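Local coordinates for protein beta 1-3 glucanase (Clostridium beijerinckii NCIMB 8052, PDB 5H4E) that probably hydrolyses the beta-1,3-linked glucose chains of beta-glucans, as a member of glycoside hydrolase family 64, at residues Tyr162-Val167 with Ala369-Gly374; Lys174-Thr179 with Ser359-Ala364. One frame throughout, in Å; residues are numbered along the deposited sequence.

Contact 1: residues Tyr162-Val167 with Ala369-Gly374; sequences YNIQLV and AIINVG
N163 and N372 face each other as a hydrogen-bonded antiparallel pair, and their side chains add a further rung. ND2 of N372 donates to OD1 of N163 over 2.9 Å; the bond is bent (139° at the hydrogen), the donor sits tilted out of the carbonyl plane, and the two amide planes are turned 39° apart. For N163 a chi1 of 64° sets CG between its backbone N and carbonyl carbon, which brings OD1 within reach of ND2 of N372. The same ND2 also donates a hydrogen bond to a water, which in turn donates to OE1 of Q165. OD1 of N372 is taken up by N16 and NE2 of Q165 by N173. Beneath these side chains run four backbone bonds, among them N372 N to N163 O at 2.9 Å and I370 N to Q165 O at 2.8 Å. The opposite face is apolar: CB of A369 lies 4.1 Å from CG2 of I164 and equally far from CD1 of L166, while I164 CG1 approaches I371 CG2 at 4.3 Å. I371 and V373 continue this layer onto strand 95-101. Within its own sheet the pair is flanked by strand 9-16 beside 369-374 and strand 173-177 beside 162-167.

Contact 2: residues Lys174-Thr179 with Ser359-Ala364; sequences KTYGDT and STLHVA
L361 lays its CD2 methyl over one face of the Y176 ring, 3.9 Å from the centroid and 28° off the ring normal, a CH-pi contact that forms the dense part of this interface. The methyl sits nearer one side of the ring, 3.5 Å from CD2 of Y176, and is hemmed in further by K174, whose CB and carbonyl O both touch it. A chi1 of -64° swings the Y176 ring to L361, and a chi2 of -26° turns its edge to the backbone of S359 and T360. There the carbonyl O of S359 lies in the ring plane, 3.5 Å from CD2 of Y176, and the O of T360 comes within 3.4 Å of CE2. Beside the packed ring the fit slackens, and a water bridges the two backbones, donating to O of Y176 at 3.1 Å and to the same O of S359 at 2.9 Å. The aliphatic chain of K174 bends off to carry its ammonium to E343 in a salt bridge. With axes 8.4 Å apart, the strands are not ladder neighbours: 173-177 edges one sheet and 361-363 pairs with 147-151 in another, side-chain packing as where two sheets are layered in the beta-rich part of this GH64 domain.

Overall arrangement
Read from the N terminus, the chain supplies the first halves of both contacts in quick succession: strand 162-168, then strand 173-177, joined to it as an antiparallel neighbour through bonds such as I164 N to Y176 O. About 180 residues follow, holding the helices from 182-192 to 332-339 and the four-stranded sheet 242-273. On its return the chain meets strand 173-177 with 359-364, closing the inner loop of contact 2, and then strand 366-374 closes the outer loop of contact 1. The loops are nested. Contact 1 completes the middle of the five-stranded sheet, while contact 2 ties that sheet's edge to the eight-stranded one; L361 also packs on I164 and L166.

Contact 1: residues Tyr162-Val167 with Ala369-Gly374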
ATOM      1  N   TYR A 162       9.013  -9.821   0.034  1.00 15.98           N
ATOM      2  CA  TYR A 162      10.053  -8.805  -0.125  1.00 16.65           C
ATOM      3  C   TYR A 162      10.119  -7.906   1.101  1.00 16.75           C
ATOM      4  O   TYR A 162       9.183  -7.836   1.894  1.00 15.75           O
ATOM      5  CB  TYR A 162       9.854  -7.980  -1.418  1.00 15.52           C
ATOM      6  CG  TYR A 162       8.732  -6.946  -1.442  1.00 15.46           C
ATOM      7  CD1 TYR A 162       8.970  -5.648  -1.863  1.00 14.75           C
ATOM      8  CD2 TYR A 162       7.418  -7.289  -1.102  1.00 18.03           C
ATOM      9  CE1 TYR A 162       7.932  -4.706  -1.925  1.00 18.70           C
ATOM     10  CE2 TYR A 162       6.388  -6.357  -1.157  1.00 17.18           C
ATOM     11  CZ  TYR A 162       6.651  -5.073  -1.567  1.00 17.30           C
ATOM     12  OH  TYR A 162       5.616  -4.142  -1.621  1.00 14.82           O
ATOM     13  N   ASN A 163      11.273  -7.288   1.291  1.00 13.81           N
ATOM     14  CA  ASN A 163      11.483  -6.464   2.466  1.00 15.40           C
ATOM     15  C   ASN A 163      12.469  -5.397   2.075  1.00 17.94           C
ATOM     16  O   ASN A 163      13.164  -5.533   1.057  1.00 16.03           O
ATOM     17  CB  ASN A 163      11.978  -7.307   3.667  1.00 17.83           C
ATOM     18  CG  ASN A 163      13.344  -7.955   3.436  1.00 19.54           C
ATOM     19  OD1 ASN A 163      14.391  -7.308   3.539  1.00 17.14           O
ATOM     20  ND2 ASN A 163      13.337  -9.250   3.164  1.00 23.20           N
ATOM     21  N   ILE A 164      12.523  -4.324   2.854  1.00 14.77           N
ATOM     22  CA  ILE A 164      13.371  -3.208   2.509  1.00 15.12           C
ATOM     23  C   ILE A 164      14.225  -2.855   3.715  1.00 14.16           C
ATOM     24  O   ILE A 164      13.732  -2.813   4.846  1.00 15.02           O
ATOM     25  CB  ILE A 164      12.525  -1.982   2.052  1.00 13.97           C
ATOM     26  CG1 ILE A 164      11.659  -2.359   0.838  1.00 11.88           C
ATOM     27  CG2 ILE A 164      13.425  -0.747   1.779  1.00 14.27           C
ATOM     28  CD1 ILE A 164      10.613  -1.309   0.478  1.00 16.75           C
ATOM     29  N   GLN A 165      15.507  -2.625   3.463  1.00 16.33           N
ATOM     30  CA  GLN A 165      16.402  -2.079   4.480  1.00 16.94           C
ATOM     31  C   GLN A 165      16.708  -0.628   4.165  1.00 18.24           C
ATOM     32  O   GLN A 165      17.277  -0.336   3.121  1.00 19.91           O
ATOM     33  CB  GLN A 165      17.704  -2.878   4.551  1.00 18.09           C
ATOM     34  CG  GLN A 165      18.754  -2.251   5.493  1.00 19.42           C
ATOM     35  CD  GLN A 165      20.113  -2.935   5.385  1.00 22.48           C
ATOM     36  OE1 GLN A 165      20.359  -3.703   4.455  1.00 19.94           O
ATOM     37  NE2 GLN A 165      20.994  -2.668   6.349  1.00 23.41           N
ATOM     38  N   LEU A 166      16.348   0.283   5.063  1.00 17.66           N
ATOM     39  CA  LEU A 166      16.646   1.689   4.848  1.00 15.80           C
ATOM     40  C   LEU A 166      17.792   2.095   5.755  1.00 18.83           C
ATOM     41  O   LEU A 166      17.761   1.839   6.970  1.00 18.81           O
ATOM     42  CB  LEU A 166      15.418   2.581   5.117  1.00 15.54           C
ATOM     43  CG  LEU A 166      15.695   4.091   5.047  1.00 15.03           C
ATOM     44  CD1 LEU A 166      16.175   4.501   3.644  1.00 15.55           C
ATOM     45  CD2 LEU A 166      14.473   4.923   5.464  1.00 18.24           C
ATOM     46  N   VAL A 167      18.796   2.728   5.157  1.00 16.74           N
ATOM     47  CA  VAL A 167      20.000   3.113   5.877  1.00 16.78           C
ATOM     48  C   VAL A 167      20.185   4.621   5.790  1.00 18.77           C
ATOM     49  O   VAL A 167      20.271   5.187   4.690  1.00 17.48           O
ATOM     50  CB  VAL A 167      21.257   2.404   5.306  1.00 17.79           C
ATOM     51  CG1 VAL A 167      22.525   2.870   6.046  1.00 16.58           C
ATOM     52  CG2 VAL A 167      21.092   0.885   5.378  1.00 17.64           C
ATOM     53  N   ALA A 369      18.742   2.503   0.277  1.00 17.56           N
ATOM     54  CA  ALA A 369      17.900   1.383   0.698  1.00 19.75           C
ATOM     55  C   ALA A 369      18.216   0.145  -0.121  1.00 16.47           C
ATOM     56  O   ALA A 369      18.587   0.238  -1.292  1.00 20.10           O
ATOM     57  CB  ALA A 369      16.398   1.734   0.585  1.00 17.55           C
ATOM     58  N   ILE A 370      18.107  -1.017   0.516  1.00 20.32           N
ATOM     59  CA  ILE A 370      18.198  -2.288  -0.194  1.00 17.77           C
ATOM     60  C   ILE A 370      16.802  -2.877  -0.357  1.00 17.50           C
ATOM     61  O   ILE A 370      16.079  -3.037   0.630  1.00 16.91           O
ATOM     62  CB  ILE A 370      19.061  -3.337   0.548  1.00 20.85           C
ATOM     63  CG1 ILE A 370      20.470  -2.814   0.870  1.00 20.09           C
ATOM     64  CG2 ILE A 370      19.083  -4.645  -0.241  1.00 16.98           C
ATOM     65  CD1 ILE A 370      21.293  -2.490  -0.328  1.00 24.89           C
ATOM     66  N   ILE A 371      16.417  -3.207  -1.585  1.00 17.56           N
ATOM     67  CA  ILE A 371      15.128  -3.852  -1.781  1.00 16.96           C
ATOM     68  C   ILE A 371      15.367  -5.324  -2.069  1.00 18.07           C
ATOM     69  O   ILE A 371      15.840  -5.715  -3.138  1.00 16.84           O
ATOM     70  CB  ILE A 371      14.324  -3.167  -2.876  1.00 15.89           C
ATOM     71  CG1 ILE A 371      14.225  -1.671  -2.528  1.00 18.72           C
ATOM     72  CG2 ILE A 371      12.921  -3.775  -2.976  1.00 16.79           C
ATOM     73  CD1 ILE A 371      13.654  -0.817  -3.620  1.00 27.10           C
ATOM     74  N   ASN A 372      15.071  -6.121  -1.051  1.00 17.40           N
ATOM     75  CA  ASN A 372      15.302  -7.550  -1.061  1.00 17.47           C
ATOM     76  C   ASN A 372      14.114  -8.284  -1.636  1.00 15.86           C
ATOM     77  O   ASN A 372      13.092  -8.407  -0.974  1.00 18.30           O
ATOM     78  CB  ASN A 372      15.569  -8.052   0.357  1.00 19.55           C
ATOM     79  CG  ASN A 372      16.875  -7.543   0.913  1.00 20.95           C
ATOM     80  OD1 ASN A 372      17.953  -7.878   0.409  1.00 21.67           O
ATOM     81  ND2 ASN A 372      16.793  -6.728   1.950  1.00 16.11           N
ATOM     82  N   VAL A 373      14.249  -8.791  -2.854  1.00 17.92           N
ATOM     83  CA  VAL A 373      13.114  -9.452  -3.485  1.00 16.67           C
ATOM     84  C   VAL A 373      13.352 -10.963  -3.497  1.00 17.72           C
ATOM     85  O   VAL A 373      14.409 -11.436  -3.912  1.00 17.27           O
ATOM     86  CB  VAL A 373      12.848  -8.880  -4.914  1.00 15.93           C
ATOM     87  CG1 VAL A 373      12.439  -7.398  -4.809  1.00 13.99           C
ATOM     88  CG2 VAL A 373      14.062  -9.064  -5.872  1.00 16.64           C
ATOM     89  N   GLY A 374      12.369 -11.718  -3.006  1.00 18.98           N
ATOM     90  CA  GLY A 374      12.586 -13.126  -2.743  1.00 19.26           C
ATOM     91  C   GLY A 374      11.576 -14.063  -3.368  1.00 18.84           C
ATOM     92  O   GLY A 374      10.833 -13.675  -4.269  1.00 16.95           O
TER
HETATM   93  O   HOH W   1      19.014  -6.124   3.768  1.00 22.51           O

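Contact 2: residues Lys174-Thr179 with Ser359-Ala364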
ATOM      1  N   LYS A 174      17.179   0.143   9.557  1.00 17.50           N
ATOM      2  CA  LYS A 174      16.023  -0.699   9.848  1.00 17.93           C
ATOM      3  C   LYS A 174      15.575  -1.489   8.623  1.00 16.55           C
ATOM      4  O   LYS A 174      15.750  -1.046   7.495  1.00 16.39           O
ATOM      5  CB  LYS A 174      14.853   0.145  10.363  1.00 19.26           C
ATOM      6  CG  LYS A 174      15.119   0.853  11.686  1.00 21.62           C
ATOM      7  CD  LYS A 174      15.407  -0.139  12.804  1.00 28.23           C
ATOM      8  CE  LYS A 174      14.192  -0.988  13.140  1.00 32.09           C
ATOM      9  NZ  LYS A 174      14.456  -1.906  14.299  1.00 32.96           N
ATOM     10  N   THR A 175      14.983  -2.653   8.870  1.00 15.18           N
ATOM     11  CA  THR A 175      14.495  -3.536   7.811  1.00 16.87           C
ATOM     12  C   THR A 175      13.064  -3.975   8.108  1.00 17.21           C
ATOM     13  O   THR A 175      12.809  -4.634   9.119  1.00 17.82           O
ATOM     14  CB  THR A 175      15.394  -4.787   7.653  1.00 19.43           C
ATOM     15  OG1 THR A 175      16.726  -4.371   7.330  1.00 18.44           O
ATOM     16  CG2 THR A 175      14.877  -5.710   6.537  1.00 17.95           C
ATOM     17  N   TYR A 176      12.134  -3.594   7.234  1.00 18.32           N
ATOM     18  CA  TYR A 176      10.734  -3.989   7.376  1.00 16.73           C
ATOM     19  C   TYR A 176      10.252  -4.700   6.117  1.00 17.90           C
ATOM     20  O   TYR A 176      10.557  -4.274   5.000  1.00 17.51           O
ATOM     21  CB  TYR A 176       9.831  -2.785   7.637  1.00 17.34           C
ATOM     22  CG  TYR A 176      10.086  -2.041   8.926  1.00 19.85           C
ATOM     23  CD1 TYR A 176      10.661  -2.676  10.022  1.00 20.31           C
ATOM     24  CD2 TYR A 176       9.723  -0.708   9.055  1.00 18.80           C
ATOM     25  CE1 TYR A 176      10.883  -1.993  11.211  1.00 22.73           C
ATOM     26  CE2 TYR A 176       9.939  -0.013  10.243  1.00 20.48           C
ATOM     27  CZ  TYR A 176      10.525  -0.667  11.315  1.00 25.73           C
ATOM     28  OH  TYR A 176      10.753   0.002  12.501  1.00 26.98           O
ATOM     29  N   GLY A 177       9.497  -5.778   6.308  1.00 17.80           N
ATOM     30  CA  GLY A 177       8.871  -6.481   5.202  1.00 15.47           C
ATOM     31  C   GLY A 177       8.524  -7.910   5.567  1.00 18.87           C
ATOM     32  O   GLY A 177       8.469  -8.255   6.758  1.00 17.08           O
ATOM     33  N   ASP A 178       8.259  -8.731   4.551  1.00 15.89           N
ATOM     34  CA  ASP A 178       7.833 -10.118   4.760  1.00 17.94           C
ATOM     35  C   ASP A 178       8.936 -10.987   5.323  1.00 17.95           C
ATOM     36  O   ASP A 178      10.112 -10.771   5.032  1.00 21.82           O
ATOM     37  CB  ASP A 178       7.372 -10.752   3.444  1.00 15.49           C
ATOM     38  CG  ASP A 178       6.360  -9.908   2.713  1.00 18.13           C
ATOM     39  OD1 ASP A 178       5.476  -9.339   3.383  1.00 15.88           O
ATOM     40  OD2 ASP A 178       6.470  -9.790   1.481  1.00 17.24           O
ATOM     41  N   THR A 179       8.547 -12.011   6.071  1.00 15.70           N
ATOM     42  CA  THR A 179       9.475 -13.080   6.434  1.00 19.42           C
ATOM     43  C   THR A 179       8.951 -14.393   5.887  1.00 22.42           C
ATOM     44  O   THR A 179       7.749 -14.646   5.937  1.00 21.39           O
ATOM     45  CB  THR A 179       9.651 -13.222   7.953  1.00 22.17           C
ATOM     46  OG1 THR A 179       8.396 -13.611   8.535  1.00 23.45           O
ATOM     47  CG2 THR A 179      10.099 -11.914   8.548  1.00 21.62           C
ATOM     48  N   SER A 359       4.727  -1.019   7.597  1.00 15.80           N
ATOM     49  CA  SER A 359       6.090  -1.303   7.176  1.00 16.49           C
ATOM     50  C   SER A 359       6.846  -0.031   6.797  1.00 19.88           C
ATOM     51  O   SER A 359       7.900  -0.097   6.157  1.00 18.90           O
ATOM     52  CB  SER A 359       6.053  -2.258   5.982  1.00 15.73           C
ATOM     53  OG  SER A 359       5.222  -1.697   4.973  1.00 16.77           O
ATOM     54  N   THR A 360       6.308   1.129   7.167  1.00 19.79           N
ATOM     55  CA  THR A 360       6.939   2.381   6.757  1.00 17.70           C
ATOM     56  C   THR A 360       8.287   2.572   7.429  1.00 16.99           C
ATOM     57  O   THR A 360       8.384   2.536   8.651  1.00 17.46           O
ATOM     58  CB  THR A 360       6.068   3.617   7.070  1.00 21.21           C
ATOM     59  OG1 THR A 360       4.895   3.599   6.246  1.00 19.93           O
ATOM     60  CG2 THR A 360       6.861   4.909   6.766  1.00 22.37           C
ATOM     61  N   LEU A 361       9.312   2.757   6.607  1.00 14.60           N
ATOM     62  CA  LEU A 361      10.638   3.189   7.048  1.00 17.39           C
ATOM     63  C   LEU A 361      10.768   4.682   6.784  1.00 16.86           C
ATOM     64  O   LEU A 361      10.301   5.175   5.758  1.00 18.15           O
ATOM     65  CB  LEU A 361      11.743   2.422   6.304  1.00 16.25           C
ATOM     66  CG  LEU A 361      11.752   0.899   6.470  1.00 16.40           C
ATOM     67  CD1 LEU A 361      12.239   0.230   5.198  1.00 17.68           C
ATOM     68  CD2 LEU A 361      12.639   0.513   7.625  1.00 17.49           C
ATOM     69  N   HIS A 362      11.406   5.404   7.701  1.00 19.38           N
ATOM     70  CA  HIS A 362      11.531   6.850   7.559  1.00 18.73           C
ATOM     71  C   HIS A 362      12.788   7.376   8.234  1.00 18.47           C
ATOM     72  O   HIS A 362      13.112   6.965   9.351  1.00 18.34           O
ATOM     73  CB  HIS A 362      10.303   7.546   8.145  1.00 19.58           C
ATOM     74  CG  HIS A 362      10.496   9.008   8.397  1.00 24.13           C
ATOM     75  ND1 HIS A 362      10.710   9.919   7.384  1.00 27.34           N
ATOM     76  CD2 HIS A 362      10.489   9.719   9.550  1.00 26.98           C
ATOM     77  CE1 HIS A 362      10.837  11.128   7.902  1.00 28.27           C
ATOM     78  NE2 HIS A 362      10.705  11.034   9.214  1.00 30.86           N
ATOM     79  N   VAL A 363      13.487   8.283   7.556  1.00 18.22           N
ATOM     80  CA  VAL A 363      14.607   8.993   8.171  1.00 20.52           C
ATOM     81  C   VAL A 363      14.844  10.327   7.462  1.00 20.83           C
ATOM     82  O   VAL A 363      14.613  10.469   6.254  1.00 19.03           O
ATOM     83  CB  VAL A 363      15.911   8.154   8.151  1.00 19.49           C
ATOM     84  CG1 VAL A 363      16.495   8.110   6.752  1.00 16.90           C
ATOM     85  CG2 VAL A 363      16.933   8.721   9.153  1.00 17.93           C
ATOM     86  N   ALA A 364      15.298  11.311   8.229  1.00 21.72           N
ATOM     87  CA  ALA A 364      15.479  12.662   7.711  1.00 19.42           C
ATOM     88  C   ALA A 364      16.567  12.704   6.652  1.00 18.64           C
ATOM     89  O   ALA A 364      16.484  13.469   5.686  1.00 21.19           O
ATOM     90  CB  ALA A 364      15.829  13.621   8.850  1.00 21.51           C
TER
HETATM   91  O   HOH W   2       9.051  -1.717   4.099  1.00 17.22           O